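Local coordinates for glycosyl hydrolases family 2, sugar binding domain protein (Bacteroides uniformis str. 3978 T3 ii, PDB 6D1P), which probably acts as a gut bacterial beta-glucuronidase of glycosyl hydrolase family 2, hydrolysing O-glycosidic bonds that link glucuronic acid to other groups, at residues W35-Q40 with L63-T68; Q40-I45 with P89-T94; E47-I52 with P163-C168; N84-P89 with C168-D173. All coordinates share one frame; numbering follows the deposited sequence.

Interaction 1 (W35-Q40 with L63-T68)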
# COMPACT_ATOMS: atom_id res chain seq x y z
N TRP A 35 -3.22 -19.94 -7.01
CA TRP A 35 -2.09 -19.21 -6.47
C TRP A 35 -2.56 -18.34 -5.31
O TRP A 35 -3.71 -17.90 -5.26
CB TRP A 35 -1.44 -18.32 -7.52
CG TRP A 35 -0.68 -19.01 -8.59
CD1 TRP A 35 -1.16 -19.45 -9.80
CD2 TRP A 35 0.72 -19.28 -8.59
NE1 TRP A 35 -0.13 -19.99 -10.55
CE2 TRP A 35 1.03 -19.90 -9.82
CE3 TRP A 35 1.75 -19.06 -7.67
CZ2 TRP A 35 2.31 -20.30 -10.15
CZ3 TRP A 35 3.04 -19.46 -8.01
CH2 TRP A 35 3.30 -20.07 -9.24
N GLU A 36 -1.66 -18.09 -4.38
CA GLU A 36 -1.88 -17.08 -3.37
C GLU A 36 -0.90 -15.94 -3.59
O GLU A 36 0.24 -16.14 -4.01
CB GLU A 36 -1.72 -17.66 -1.97
CG GLU A 36 -2.89 -18.52 -1.53
CD GLU A 36 -2.76 -19.01 -0.09
OE1 GLU A 36 -1.64 -19.41 0.31
OE2 GLU A 36 -3.77 -18.97 0.65
N PHE A 37 -1.36 -14.73 -3.28
CA PHE A 37 -0.55 -13.54 -3.51
C PHE A 37 -0.71 -12.58 -2.33
O PHE A 37 -1.79 -12.46 -1.76
CB PHE A 37 -0.95 -12.86 -4.82
CG PHE A 37 -0.53 -11.45 -4.90
CD1 PHE A 37 0.79 -11.12 -5.18
CD2 PHE A 37 -1.44 -10.43 -4.65
CE1 PHE A 37 1.21 -9.80 -5.20
CE2 PHE A 37 -1.04 -9.11 -4.69
CZ PHE A 37 0.29 -8.79 -4.97
N ILE A 38 0.38 -11.89 -1.96
CA ILE A 38 0.31 -10.82 -0.97
C ILE A 38 1.21 -9.68 -1.43
O ILE A 38 2.31 -9.92 -1.92
CB ILE A 38 0.71 -11.31 0.46
CG1 ILE A 38 0.41 -10.24 1.49
CG2 ILE A 38 2.18 -11.67 0.56
CD1 ILE A 38 0.62 -10.73 2.91
N ARG A 39 0.74 -8.45 -1.27
CA ARG A 39 1.46 -7.29 -1.81
C ARG A 39 2.38 -6.65 -0.77
O ARG A 39 2.25 -5.49 -0.38
CB ARG A 39 0.47 -6.28 -2.38
CG ARG A 39 1.17 -5.25 -3.23
CD ARG A 39 0.21 -4.42 -3.99
NE ARG A 39 -0.27 -3.28 -3.21
CZ ARG A 39 -0.98 -2.29 -3.75
NH1 ARG A 39 -1.27 -2.31 -5.07
NH2 ARG A 39 -1.38 -1.28 -2.99
N GLN A 40 3.38 -7.42 -0.35
CA GLN A 40 4.39 -6.98 0.59
C GLN A 40 5.47 -8.04 0.65
O GLN A 40 5.29 -9.16 0.15
CB GLN A 40 3.83 -6.71 1.98
CG GLN A 40 3.26 -7.94 2.67
CD GLN A 40 2.82 -7.63 4.09
OE1 GLN A 40 1.70 -7.15 4.32
NE2 GLN A 40 3.69 -7.86 5.05
N LEU A 63 -2.77 -11.74 5.86
CA LEU A 63 -3.71 -12.48 5.02
C LEU A 63 -3.26 -12.41 3.57
O LEU A 63 -2.80 -11.36 3.11
CB LEU A 63 -5.11 -11.89 5.15
CG LEU A 63 -5.67 -11.73 6.56
CD1 LEU A 63 -7.12 -11.24 6.53
CD2 LEU A 63 -5.56 -13.04 7.33
N TRP A 64 -3.42 -13.52 2.85
CA TRP A 64 -3.12 -13.62 1.43
C TRP A 64 -4.40 -13.65 0.60
O TRP A 64 -5.49 -13.97 1.08
CB TRP A 64 -2.28 -14.86 1.11
CG TRP A 64 -0.91 -14.91 1.73
CD1 TRP A 64 -0.60 -14.85 3.07
CD2 TRP A 64 0.34 -15.08 1.04
NE1 TRP A 64 0.76 -14.94 3.24
CE2 TRP A 64 1.36 -15.09 2.02
CE3 TRP A 64 0.69 -15.21 -0.31
CZ2 TRP A 64 2.71 -15.24 1.69
CZ3 TRP A 64 2.03 -15.36 -0.64
CH2 TRP A 64 3.03 -15.37 0.36
N GLN A 65 -4.24 -13.35 -0.68
CA GLN A 65 -5.35 -13.34 -1.62
C GLN A 65 -5.29 -14.59 -2.46
O GLN A 65 -4.20 -15.04 -2.83
CB GLN A 65 -5.29 -12.12 -2.54
CG GLN A 65 -5.21 -10.79 -1.82
CD GLN A 65 -4.73 -9.68 -2.73
OE1 GLN A 65 -5.10 -9.62 -3.91
NE2 GLN A 65 -3.89 -8.79 -2.20
N LYS A 66 -6.45 -15.15 -2.78
CA LYS A 66 -6.51 -16.14 -3.85
C LYS A 66 -6.63 -15.38 -5.16
O LYS A 66 -7.53 -14.56 -5.32
CB LYS A 66 -7.68 -17.10 -3.66
CG LYS A 66 -7.61 -17.81 -2.32
CD LYS A 66 -8.44 -19.08 -2.32
CE LYS A 66 -8.22 -19.87 -1.03
NZ LYS A 66 -6.76 -20.10 -0.80
N VAL A 67 -5.70 -15.63 -6.07
CA VAL A 67 -5.70 -14.97 -7.37
C VAL A 67 -5.57 -16.01 -8.46
O VAL A 67 -5.14 -17.15 -8.23
CB VAL A 67 -4.55 -13.94 -7.49
CG1 VAL A 67 -4.70 -12.85 -6.44
CG2 VAL A 67 -3.22 -14.64 -7.36
N THR A 68 -5.94 -15.60 -9.66
CA THR A 68 -5.75 -16.36 -10.89
C THR A 68 -4.76 -15.61 -11.78
O THR A 68 -4.90 -14.40 -11.99
CB THR A 68 -7.10 -16.56 -11.59
OG1 THR A 68 -7.86 -17.53 -10.86
CG2 THR A 68 -6.94 -17.02 -13.05
O HOH W 1 -5.58 -16.97 0.97

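Interaction 2 (Q40-I45 with P89-T94). With NA (sodium ion), chain L.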
# COMPACT_ATOMS: atom_id res chain seq x y z
N GLN A 40 3.38 -7.42 -0.35
CA GLN A 40 4.39 -6.98 0.59
C GLN A 40 5.47 -8.04 0.65
O GLN A 40 5.29 -9.16 0.15
CB GLN A 40 3.83 -6.71 1.98
CG GLN A 40 3.26 -7.94 2.67
CD GLN A 40 2.82 -7.63 4.09
OE1 GLN A 40 1.70 -7.15 4.32
NE2 GLN A 40 3.69 -7.86 5.05
N ASP A 41 6.60 -7.67 1.22
CA ASP A 41 7.66 -8.63 1.44
C ASP A 41 7.29 -9.47 2.65
O ASP A 41 6.54 -9.03 3.52
CB ASP A 41 8.99 -7.92 1.68
CG ASP A 41 10.20 -8.72 1.16
OD1 ASP A 41 10.03 -9.75 0.48
OD2 ASP A 41 11.34 -8.30 1.45
N MET A 42 7.83 -10.68 2.70
CA MET A 42 7.67 -11.48 3.90
C MET A 42 9.00 -11.54 4.63
O MET A 42 10.04 -11.14 4.11
CB MET A 42 7.14 -12.86 3.53
CG MET A 42 5.77 -12.76 2.89
SD MET A 42 4.52 -12.19 4.08
CE MET A 42 4.33 -13.69 5.07
N GLY A 43 8.96 -12.04 5.87
CA GLY A 43 10.12 -11.95 6.73
C GLY A 43 11.25 -12.89 6.39
O GLY A 43 12.38 -12.68 6.86
N SER A 44 10.98 -13.93 5.61
CA SER A 44 11.96 -14.90 5.14
C SER A 44 11.21 -15.90 4.28
O SER A 44 9.97 -15.95 4.33
CB SER A 44 12.66 -15.63 6.29
OG SER A 44 11.73 -16.42 7.00
N ILE A 45 11.95 -16.69 3.50
CA ILE A 45 11.28 -17.72 2.71
C ILE A 45 10.65 -18.76 3.63
O ILE A 45 9.61 -19.35 3.30
CB ILE A 45 12.25 -18.35 1.69
CG1 ILE A 45 11.53 -19.37 0.81
CG2 ILE A 45 13.43 -19.02 2.38
CD1 ILE A 45 10.29 -18.84 0.13
N PRO A 89 7.74 -4.87 -3.36
CA PRO A 89 7.75 -6.33 -3.45
C PRO A 89 6.38 -6.96 -3.17
O PRO A 89 5.49 -6.36 -2.57
CB PRO A 89 8.77 -6.72 -2.37
CG PRO A 89 8.52 -5.66 -1.28
CD PRO A 89 8.27 -4.38 -2.07
N GLY A 90 6.23 -8.19 -3.64
CA GLY A 90 5.05 -9.00 -3.38
C GLY A 90 5.41 -10.44 -3.66
O GLY A 90 6.41 -10.73 -4.33
N TRP A 91 4.58 -11.35 -3.15
CA TRP A 91 4.90 -12.78 -3.18
C TRP A 91 3.76 -13.60 -3.74
O TRP A 91 2.59 -13.34 -3.45
CB TRP A 91 5.21 -13.30 -1.77
CG TRP A 91 6.60 -13.03 -1.23
CD1 TRP A 91 7.00 -11.95 -0.48
CD2 TRP A 91 7.75 -13.88 -1.34
NE1 TRP A 91 8.33 -12.08 -0.13
CE2 TRP A 91 8.81 -13.25 -0.66
CE3 TRP A 91 7.98 -15.11 -1.97
CZ2 TRP A 91 10.08 -13.81 -0.59
CZ3 TRP A 91 9.25 -15.67 -1.89
CH2 TRP A 91 10.28 -15.02 -1.20
N TYR A 92 4.10 -14.64 -4.50
CA TYR A 92 3.13 -15.65 -4.93
C TYR A 92 3.54 -17.02 -4.39
O TYR A 92 4.73 -17.30 -4.21
CB TYR A 92 3.05 -15.74 -6.45
CG TYR A 92 2.65 -14.48 -7.16
CD1 TYR A 92 3.59 -13.50 -7.48
CD2 TYR A 92 1.35 -14.29 -7.58
CE1 TYR A 92 3.23 -12.36 -8.18
CE2 TYR A 92 0.98 -13.16 -8.26
CZ TYR A 92 1.92 -12.19 -8.56
OH TYR A 92 1.52 -11.06 -9.24
N ARG A 93 2.55 -17.89 -4.16
CA ARG A 93 2.86 -19.25 -3.73
C ARG A 93 1.75 -20.20 -4.15
O ARG A 93 0.58 -19.81 -4.25
CB ARG A 93 3.06 -19.35 -2.22
CG ARG A 93 1.83 -19.01 -1.40
CD ARG A 93 2.15 -19.05 0.11
NE ARG A 93 0.95 -18.85 0.91
CZ ARG A 93 0.95 -18.57 2.21
NH1 ARG A 93 2.08 -18.44 2.89
NH2 ARG A 93 -0.21 -18.40 2.83
N THR A 94 2.13 -21.45 -4.41
CA THR A 94 1.18 -22.49 -4.80
C THR A 94 1.80 -23.87 -4.60
O THR A 94 2.96 -24.01 -4.22
CB THR A 94 0.71 -22.34 -6.24
OG1 THR A 94 -0.35 -23.25 -6.46
CG2 THR A 94 1.84 -22.70 -7.22
NA NA L . 13.05 -17.07 9.25
O HOH W 2 14.96 -18.34 8.41

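Interaction 3 (E47-I52 with P163-C168)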
# COMPACT_ATOMS: atom_id res chain seq x y z
N GLU A 47 9.12 -18.06 6.44
CA GLU A 47 7.83 -17.49 6.81
C GLU A 47 6.79 -17.69 5.71
O GLU A 47 5.59 -17.79 5.99
CB GLU A 47 7.98 -16.01 7.15
CG GLU A 47 6.89 -15.51 8.08
CD GLU A 47 6.89 -14.00 8.24
OE1 GLU A 47 6.92 -13.28 7.21
OE2 GLU A 47 6.85 -13.53 9.41
N VAL A 48 7.23 -17.77 4.45
CA VAL A 48 6.30 -18.03 3.36
C VAL A 48 5.89 -19.49 3.36
O VAL A 48 4.74 -19.83 3.04
CB VAL A 48 6.95 -17.64 2.02
CG1 VAL A 48 6.10 -18.09 0.80
CG2 VAL A 48 7.22 -16.14 1.98
N MET A 49 6.81 -20.37 3.74
CA MET A 49 6.62 -21.81 3.62
C MET A 49 6.10 -22.46 4.89
O MET A 49 5.61 -23.59 4.83
CB MET A 49 7.96 -22.45 3.22
CG MET A 49 8.41 -22.12 1.79
SD MET A 49 7.24 -22.87 0.67
CE MET A 49 7.76 -22.24 -0.93
N ARG A 50 6.17 -21.77 6.03
CA ARG A 50 5.90 -22.42 7.31
C ARG A 50 4.44 -22.86 7.41
O ARG A 50 3.56 -22.31 6.74
CB ARG A 50 6.27 -21.49 8.46
CG ARG A 50 5.27 -20.38 8.74
CD ARG A 50 5.73 -19.60 9.96
NE ARG A 50 5.15 -18.27 10.03
CZ ARG A 50 5.53 -17.37 10.93
NH1 ARG A 50 6.46 -17.68 11.81
NH2 ARG A 50 4.98 -16.16 10.94
N PRO A 51 4.15 -23.86 8.25
CA PRO A 51 2.78 -24.39 8.35
C PRO A 51 1.93 -23.64 9.35
O PRO A 51 2.42 -22.92 10.23
CB PRO A 51 3.02 -25.83 8.81
CG PRO A 51 4.24 -25.72 9.67
CD PRO A 51 5.09 -24.61 9.10
N ILE A 52 0.62 -23.81 9.21
CA ILE A 52 -0.36 -23.20 10.11
C ILE A 52 -0.57 -24.13 11.29
O ILE A 52 -0.98 -25.28 11.12
CB ILE A 52 -1.69 -22.94 9.38
CG1 ILE A 52 -1.44 -22.24 8.03
CG2 ILE A 52 -2.63 -22.15 10.26
CD1 ILE A 52 -0.99 -20.81 8.14
N PRO A 163 5.94 -27.33 -3.13
CA PRO A 163 5.62 -25.92 -2.85
C PRO A 163 6.51 -24.95 -3.62
O PRO A 163 7.74 -25.03 -3.59
CB PRO A 163 5.83 -25.80 -1.33
CG PRO A 163 6.56 -27.08 -0.90
CD PRO A 163 6.89 -27.86 -2.15
N ILE A 164 5.86 -24.01 -4.31
CA ILE A 164 6.51 -23.02 -5.15
C ILE A 164 6.21 -21.64 -4.58
O ILE A 164 5.06 -21.35 -4.21
CB ILE A 164 6.02 -23.13 -6.61
CG1 ILE A 164 6.41 -24.48 -7.18
CG2 ILE A 164 6.58 -22.00 -7.49
CD1 ILE A 164 7.90 -24.73 -7.14
N ALA A 165 7.22 -20.79 -4.50
CA ALA A 165 6.99 -19.39 -4.17
C ALA A 165 7.81 -18.53 -5.11
O ALA A 165 8.92 -18.89 -5.49
CB ALA A 165 7.33 -19.06 -2.71
N ILE A 166 7.24 -17.38 -5.48
CA ILE A 166 7.88 -16.46 -6.40
C ILE A 166 7.73 -15.06 -5.84
O ILE A 166 6.61 -14.60 -5.58
CB ILE A 166 7.27 -16.53 -7.80
CG1 ILE A 166 7.34 -17.96 -8.31
CG2 ILE A 166 8.02 -15.59 -8.73
CD1 ILE A 166 6.53 -18.20 -9.53
N ARG A 167 8.86 -14.37 -5.68
CA ARG A 167 8.89 -12.99 -5.21
C ARG A 167 9.08 -12.09 -6.42
O ARG A 167 10.05 -12.25 -7.17
CB ARG A 167 10.01 -12.79 -4.20
CG ARG A 167 10.13 -11.38 -3.59
CD ARG A 167 11.38 -11.28 -2.69
NE ARG A 167 11.49 -10.03 -1.93
CZ ARG A 167 12.00 -8.90 -2.42
NH1 ARG A 167 12.43 -8.84 -3.67
NH2 ARG A 167 12.07 -7.82 -1.65
N CYS A 168 8.15 -11.16 -6.64
CA CYS A 168 8.27 -10.14 -7.68
C CYS A 168 8.41 -8.77 -7.04
O CYS A 168 7.81 -8.50 -6.00
CB CYS A 168 7.07 -10.13 -8.63
SG CYS A 168 7.03 -11.54 -9.72

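Interaction 4 (N84-P89 with C168-D173). With K (potassium ion), chain K.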
# COMPACT_ATOMS: atom_id res chain seq x y z
N ASN A 84 -0.34 6.90 -5.32
CA ASN A 84 0.73 6.50 -6.21
C ASN A 84 0.64 5.01 -6.45
O ASN A 84 0.49 4.23 -5.50
CB ASN A 84 2.09 6.84 -5.60
CG ASN A 84 2.23 8.30 -5.25
OD1 ASN A 84 1.86 9.19 -6.04
ND2 ASN A 84 2.78 8.56 -4.06
N TYR A 85 0.79 4.59 -7.70
CA TYR A 85 0.71 3.17 -7.99
C TYR A 85 1.82 2.44 -7.24
O TYR A 85 2.91 2.99 -7.02
CB TYR A 85 0.78 2.90 -9.51
CG TYR A 85 2.15 2.86 -10.17
CD1 TYR A 85 2.69 1.66 -10.60
CD2 TYR A 85 2.87 4.02 -10.42
CE1 TYR A 85 3.90 1.59 -11.24
CE2 TYR A 85 4.11 3.98 -11.06
CZ TYR A 85 4.61 2.75 -11.48
OH TYR A 85 5.83 2.66 -12.12
N TYR A 86 1.52 1.22 -6.80
CA TYR A 86 2.38 0.51 -5.87
C TYR A 86 3.70 0.11 -6.54
O TYR A 86 3.69 -0.47 -7.64
CB TYR A 86 1.65 -0.71 -5.31
CG TYR A 86 2.53 -1.57 -4.45
CD1 TYR A 86 2.76 -1.23 -3.11
CD2 TYR A 86 3.16 -2.69 -4.96
CE1 TYR A 86 3.57 -2.01 -2.30
CE2 TYR A 86 3.99 -3.46 -4.17
CZ TYR A 86 4.18 -3.13 -2.83
OH TYR A 86 5.00 -3.90 -2.06
N GLN A 87 4.83 0.42 -5.90
CA GLN A 87 6.15 0.09 -6.43
C GLN A 87 6.96 -0.56 -5.31
O GLN A 87 7.52 0.13 -4.45
CB GLN A 87 6.87 1.32 -6.99
CG GLN A 87 6.22 1.90 -8.20
CD GLN A 87 6.95 3.12 -8.74
OE1 GLN A 87 6.95 4.19 -8.13
NE2 GLN A 87 7.59 2.95 -9.87
N GLY A 88 7.02 -1.89 -5.34
CA GLY A 88 7.58 -2.63 -4.24
C GLY A 88 7.47 -4.13 -4.43
O GLY A 88 7.17 -4.63 -5.51
N PRO A 89 7.74 -4.87 -3.36
CA PRO A 89 7.75 -6.33 -3.45
C PRO A 89 6.38 -6.96 -3.17
O PRO A 89 5.49 -6.36 -2.57
CB PRO A 89 8.77 -6.72 -2.37
CG PRO A 89 8.52 -5.66 -1.28
CD PRO A 89 8.27 -4.38 -2.07
N CYS A 168 8.15 -11.16 -6.64
CA CYS A 168 8.27 -10.14 -7.68
C CYS A 168 8.41 -8.77 -7.04
O CYS A 168 7.81 -8.50 -6.00
CB CYS A 168 7.07 -10.13 -8.63
SG CYS A 168 7.03 -11.54 -9.72
N ASP A 169 9.20 -7.91 -7.67
CA ASP A 169 9.42 -6.59 -7.12
C ASP A 169 9.48 -5.57 -8.26
O ASP A 169 10.17 -5.78 -9.26
CB ASP A 169 10.72 -6.56 -6.30
CG ASP A 169 11.08 -5.17 -5.84
OD1 ASP A 169 10.71 -4.80 -4.71
OD2 ASP A 169 11.72 -4.42 -6.62
N ASN A 170 8.72 -4.48 -8.10
CA ASN A 170 8.79 -3.32 -8.99
C ASN A 170 9.08 -2.05 -8.18
O ASN A 170 8.50 -0.99 -8.42
CB ASN A 170 7.52 -3.18 -9.84
CG ASN A 170 6.30 -2.72 -9.01
OD1 ASN A 170 6.24 -2.92 -7.78
ND2 ASN A 170 5.34 -2.09 -9.68
N SER A 171 9.97 -2.16 -7.20
CA SER A 171 10.49 -0.96 -6.54
C SER A 171 11.20 -0.07 -7.56
O SER A 171 11.76 -0.53 -8.55
CB SER A 171 11.46 -1.33 -5.41
OG SER A 171 10.84 -2.17 -4.46
N ARG A 172 11.17 1.24 -7.29
CA ARG A 172 11.92 2.19 -8.09
C ARG A 172 13.41 1.91 -8.01
O ARG A 172 13.95 1.75 -6.92
CB ARG A 172 11.63 3.60 -7.61
CG ARG A 172 10.20 3.98 -7.75
CD ARG A 172 9.95 5.34 -7.20
NE ARG A 172 10.43 6.40 -8.09
CZ ARG A 172 9.73 6.92 -9.09
NH1 ARG A 172 8.51 6.46 -9.37
NH2 ARG A 172 10.24 7.90 -9.82
N ASP A 173 14.08 1.87 -9.16
CA ASP A 173 15.51 1.57 -9.17
C ASP A 173 16.15 2.31 -10.34
O ASP A 173 15.99 1.90 -11.49
CB ASP A 173 15.71 0.07 -9.26
CG ASP A 173 17.16 -0.34 -9.25
OD1 ASP A 173 18.06 0.53 -9.26
OD2 ASP A 173 17.41 -1.57 -9.22
K K K . 14.14 2.33 -13.45
O HOH W 3 9.61 1.81 -4.86
O HOH W 4 7.74 0.10 -10.90
O HOH W 5 12.58 1.80 -11.40
O HOH W 6 14.56 5.43 -12.84

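Interaction 1 (W35-Q40 with L63-T68)
W64 lays its indole against the side chains of E36 and I38 and the backbone of F37 between them, just where two antiparallel strands begin to pair. Methyl CG2 of I38 sits over one face of the six-membered ring, 3.6 Å from its centroid and nearly on the ring normal, a CH-pi contact. The CE3 edge of the same indole meets the chain, reaching E36 C at 3.7 Å. R93 adds a cation-pi contact, so a broad, electron-rich aromatic suits this position. A serine in place of W64 would probably open a gap beside I38 CG2 and deprive R93 of its aromatic partner.

E36 is on the same side of the sheet. Its OE1 forms a salt bridge with R93, its strongest polar partner, while OE2 faces K66 NZ at 3.5 Å, a longer pairing. A water also links OE2 to W64 O. On the other side F37 turns CG anti to the backbone N (chi1 160°), which brings its ring alongside the amide of Q65 with the two planes 85° apart; Q65 OE1 lies in the ring plane at its CD2 edge. V67 CG2 packs on F37 CB at 3.8 Å, and H71, F73 and Y92 gather round the ring. Along the backbone, F37 N donates to Q65 O (2.9 Å), Q65 N returns a bond to F37 O (2.8 Å), and V67 N reaches W35 O (3.1 Å). This is the ladder of an antiparallel edge pair, in which 65-67 forms the outermost strand of a sheet in the sugar-binding beta-sandwich domain.

Interaction 2 (Q40-I45 with P89-T94)
Q40 and G90 bring their CA atoms within 4.5 Å of each other where the chain leaves strand 35-38, and beyond them 40-45 lifts over strand 89-94 without a ladder of backbone bonds. What remains of the pairing is a CA-H...O contact, with G90 CA 3.5 Å from Q40 O.

W91 fills the space under the lifted loop. Its chi1 of -80° sets CG anti to the carbonyl carbon, and the indole rises toward D41, M42 and I45. NE1 donates to D41 OD1 at 2.9 Å, arriving on the anti side of the carboxylate, whose plane is only 15° from that of the ring. The same oxygen takes a salt bridge from R167 NE, so an acid is apt here: two N-H groups, from W91 and R167, share one carboxylate oxygen. Q40 O lies in the ring plane at the CD1 edge, 3.3 Å from that carbon. M42 CG packs on W91 CD1 at 3.7 Å. At the far end of the ring, I45 CD1 touches W91 CZ3 (3.9 Å). P89 CG presses on D41 CB. A leucine replacing W91 would probably leave D41 OD1 without its indole donor and the I45 methyl with less to rest on.

S44 ends the loop as the N-cap of helix 45-49, its hydroxyl accepting from E47 N, and its OG also binds a sodium ion at 2.7 Å together with D434 O of the second subunit. W91 thus lies beneath the start of that helix, between V48 of the helix, W64 near strand 65-67, and A165 and R167 of strand 162-169.

Interaction 3 (E47-I52 with P163-C168)
V48 and M49, at the end of helix 45-49, pack on P163 and A165 of strand 162-169, a helix-on-sheet contact on the outer face of one sheet of the sugar-binding beta-sandwich. The first shell is wholly apolar. V48 holds CG1 anti to its own backbone nitrogen (chi1 172°), which carries that methyl down to A165 CB at 3.8 Å. M49 is bent at chi2 (-66°), so its thioether runs across P163 at about a right angle: SD meets P163 CB at 3.8 Å, and CE ends on A165 CB at 3.7 Å. The single methyl of A165 therefore receives two partners, and a small residue there lets the helix come close. Methionine suits its place because a flexible, unbranched chain can follow the relief between a proline ring and an alanine methyl.

The strand is held by backbone bonds on both its edges, I164 to T94 and A165 to Y121. I164 points to the opposite side, where it meets L109 of the second sheet. At the helix, M49 O accepts from R157 NH2.

Farther out, charges tie the helix and the residue that follows it to the second subunit: E47 OE1 pairs with R172 NE of that chain, and R50 NH1 with D434 OD1 of the same chain. Across the end of the helix, E47 CG lies 3.4 Å above the plane of the R50 guanidinium, toward its rim, and E47 OE2 is 3.6 Å from R50 NH2, an attraction of charges alone.

Interaction 4 (N84-P89 with C168-D173)
N170 swings CG between its backbone N and carbonyl carbon (chi1 72°), and this folds its amide back onto 86-88. There OD1 accepts from G88 N at 2.8 Å, with the donor above the carbonyl plane, and ND2 gives a hydrogen to Y86 O at 3.1 Å. N170 N adds a bond to G88 O (3.0 Å). An asparagine fits because its amide presents a donor and an acceptor, as a peptide group does. Glycine suits position 88, since a side-chain carbon would run into Y86 OH, which donates to P89 O.

R172 bends at chi3 (75°) and sends NH1 to Q87 OE1 at 3.0 Å; the oxygen lies in the guanidinium plane and uses a lone pair. R172 NE turns instead to E47 of the second subunit, and Q87 NE2 binds D180. Two waters also join the segments, one between Q87 O and R172 N, the other between Q87 NE2 and N170 O.

D169 OD2 accepts from S171 N (2.9 Å), an Asx turn, which the bond from S171 OG to D169 OD1 (2.6 Å) reinforces. The turn ends strand 162-169 and leads to D173, whose carbonyl O (2.7 Å) joins M176 and P178 in a potassium site.

Overall arrangement
From the N terminus, strand 35-38 leads through the 40-45 loop and helix 45-49 to strand 65-67, and interaction 1 closes this excursion by pairing the two strands. Interaction 2 opens before that loop is complete and crosses it, joining 40-45 to the next strand, 89-94. Interaction 3 crosses both, carrying the helix end over to strand 162-169. Interaction 4 follows interaction 1 in series but crosses interactions 2 and 3, tying the approach to strand 89-96 to the exit of strand 162-169. The sheet order 65-67, 35-38, 89-96, 162-169 places all four contacts on or beside one sheet, and each also touches the second subunit.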